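Local coordinates for protein disulfide-isomerase A4 (Rattus norvegicus, PDB 3EC3) that catalyses the rearrangement of disulfide bonds in proteins of the endoplasmic reticulum, this piece being its noncatalytic pair of thioredoxin-like domains, b and b', at residues Q85-P90 with V159-K164. The protein carries 1 engineered substitution. Residues are numbered along the deposited sequence; the frame is centred on the assembly and turned at random.
Sequences QSKYEP and VLEVAK
Tyr88 reaches from the turn at 86-89 to segment 159-164, where Glu161 and Lys164 receive it. Lys164 leaves its backbone with CB toward the loop, and its CD lies over the centre of the Tyr88 ring, 3.8 Å from the centroid, as a CH-pi contact. CE carries on across the same face to within 3.5 Å of Tyr88 CZ. A bend at the last torsion (chi4 54°) then turns NZ back to its own segment, where it gives a hydrogen bond of 3.1 Å to Glu161 O, so any cation-pi attraction is weak at most. At the ring edge, Tyr88 OH donates to Glu161 OE2 at 2.7 Å, meeting its syn side 22° out of the carboxylate plane. Lys87 NZ adds a long salt bridge to that oxygen. Deeper down, Ser86 CB packs on Leu160 CD2 at 3.7 Å, while Ser86 OG closes an ST turn with Tyr88 N and donates to Glu89 OE1. Glu89 OE2 accepts a hydrogen bond from the backbone N of Leu117, in the linker between the two thioredoxin-like domains. This is interdomain packing: apolar where Lys164 covers Tyr88 and Ser86 meets Leu160, polar at Glu161, where solvent would probably weaken the Lys87 bridge.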
loop_
_atom_site.group_PDB
_atom_site.type_symbol
_atom_site.label_atom_id
_atom_site.label_comp_id
_atom_site.label_asym_id
_atom_site.label_seq_id
_atom_site.Cartn_x
_atom_site.Cartn_y
_atom_site.Cartn_z
ATOM N N GLN A 85 8.074 -2.882 2.127
ATOM C CA GLN A 85 8.310 -4.282 1.694
ATOM C C GLN A 85 8.169 -5.193 2.905
ATOM O O GLN A 85 8.218 -4.717 4.043
ATOM C CB GLN A 85 9.756 -4.393 1.163
ATOM C CG GLN A 85 9.860 -3.660 -0.162
ATOM C CD GLN A 85 11.281 -3.498 -0.660
ATOM O OE1 GLN A 85 12.241 -3.910 -0.010
ATOM N NE2 GLN A 85 11.414 -2.841 -1.820
ATOM N N SER A 86 8.051 -6.518 2.690
ATOM C CA SER A 86 7.993 -7.442 3.834
ATOM C C SER A 86 8.437 -8.811 3.385
ATOM O O SER A 86 8.483 -9.095 2.169
ATOM C CB SER A 86 6.592 -7.567 4.457
ATOM O OG SER A 86 5.755 -8.421 3.650
ATOM N N LYS A 87 8.733 -9.661 4.361
ATOM C CA LYS A 87 9.098 -11.071 4.045
ATOM C C LYS A 87 7.994 -11.849 3.341
ATOM O O LYS A 87 8.252 -12.927 2.767
ATOM C CB LYS A 87 9.419 -11.830 5.346
ATOM C CG LYS A 87 10.243 -11.083 6.287
ATOM C CD LYS A 87 10.421 -11.869 7.609
ATOM C CE LYS A 87 9.138 -12.005 8.427
ATOM N NZ LYS A 87 9.507 -12.303 9.861
ATOM N N TYR A 88 6.765 -11.362 3.412
ATOM C CA TYR A 88 5.624 -12.096 2.815
ATOM C C TYR A 88 5.198 -11.682 1.417
ATOM O O TYR A 88 4.265 -12.281 0.839
ATOM C CB TYR A 88 4.430 -12.005 3.750
ATOM C CG TYR A 88 4.813 -12.486 5.113
ATOM C CD1 TYR A 88 4.760 -11.647 6.203
ATOM C CD2 TYR A 88 5.279 -13.802 5.301
ATOM C CE1 TYR A 88 5.126 -12.116 7.477
ATOM C CE2 TYR A 88 5.648 -14.245 6.542
ATOM C CZ TYR A 88 5.570 -13.410 7.612
ATOM O OH TYR A 88 5.926 -13.889 8.858
ATOM N N GLU A 89 5.875 -10.693 0.852
ATOM C CA GLU A 89 5.471 -10.117 -0.423
ATOM C C GLU A 89 6.630 -10.118 -1.386
ATOM O O GLU A 89 7.755 -9.816 -0.992
ATOM C CB GLU A 89 4.981 -8.647 -0.201
ATOM C CG GLU A 89 3.809 -8.523 0.767
ATOM C CD GLU A 89 3.688 -7.091 1.287
ATOM O OE1 GLU A 89 4.236 -6.780 2.377
ATOM O OE2 GLU A 89 3.098 -6.266 0.547
ATOM N N PRO A 90 6.380 -10.428 -2.672
ATOM C CA PRO A 90 7.479 -10.346 -3.651
ATOM C C PRO A 90 7.916 -8.891 -3.795
ATOM O O PRO A 90 7.087 -7.977 -3.554
ATOM C CB PRO A 90 6.838 -10.859 -4.957
ATOM C CG PRO A 90 5.355 -10.709 -4.752
ATOM C CD PRO A 90 5.085 -10.787 -3.282
ATOM N N VAL A 159 1.977 -5.934 12.970
ATOM C CA VAL A 159 0.790 -5.831 12.113
ATOM C C VAL A 159 0.880 -6.775 10.903
ATOM O O VAL A 159 -0.085 -7.483 10.568
ATOM C CB VAL A 159 0.532 -4.370 11.659
ATOM C CG1 VAL A 159 -0.866 -4.276 10.923
ATOM C CG2 VAL A 159 0.576 -3.444 12.879
ATOM N N LEU A 160 2.051 -6.832 10.281
ATOM C CA LEU A 160 2.262 -7.697 9.114
ATOM C C LEU A 160 2.026 -9.183 9.425
ATOM O O LEU A 160 1.456 -9.959 8.614
ATOM C CB LEU A 160 3.705 -7.527 8.662
ATOM C CG LEU A 160 4.034 -6.321 7.756
ATOM C CD1 LEU A 160 5.548 -6.068 7.759
ATOM C CD2 LEU A 160 3.536 -6.616 6.328
ATOM N N GLU A 161 2.448 -9.574 10.614
ATOM C CA GLU A 161 2.146 -10.937 11.114
ATOM C C GLU A 161 0.657 -11.324 11.108
ATOM O O GLU A 161 0.337 -12.493 10.869
ATOM C CB GLU A 161 2.794 -11.166 12.478
ATOM C CG GLU A 161 4.319 -11.114 12.404
ATOM C CD GLU A 161 4.909 -12.259 11.575
ATOM O OE1 GLU A 161 4.503 -13.426 11.762
ATOM O OE2 GLU A 161 5.791 -12.017 10.747
ATOM N N VAL A 162 -0.239 -10.371 11.365
ATOM C CA VAL A 162 -1.665 -10.645 11.326
ATOM C C VAL A 162 -2.194 -10.458 9.911
ATOM O O VAL A 162 -2.959 -11.285 9.377
ATOM C CB VAL A 162 -2.429 -9.743 12.351
ATOM C CG1 VAL A 162 -3.928 -10.075 12.386
ATOM C CG2 VAL A 162 -1.857 -9.958 13.795
ATOM N N ALA A 163 -1.800 -9.345 9.293
ATOM C CA ALA A 163 -2.241 -9.033 7.937
ATOM C C ALA A 163 -2.108 -10.199 6.977
ATOM O O ALA A 163 -3.000 -10.426 6.147
ATOM C CB ALA A 163 -1.474 -7.748 7.402
ATOM N N LYS A 164 -1.011 -10.952 7.048
ATOM C CA LYS A 164 -0.774 -12.011 6.044
ATOM C C LYS A 164 -1.788 -13.132 6.166
ATOM O O LYS A 164 -1.956 -13.911 5.230
ATOM C CB LYS A 164 0.611 -12.618 6.201
ATOM C CG LYS A 164 0.795 -13.346 7.500
ATOM C CD LYS A 164 1.866 -14.417 7.332
ATOM C CE LYS A 164 2.493 -14.749 8.690
ATOM N NZ LYS A 164 1.434 -15.100 9.654
#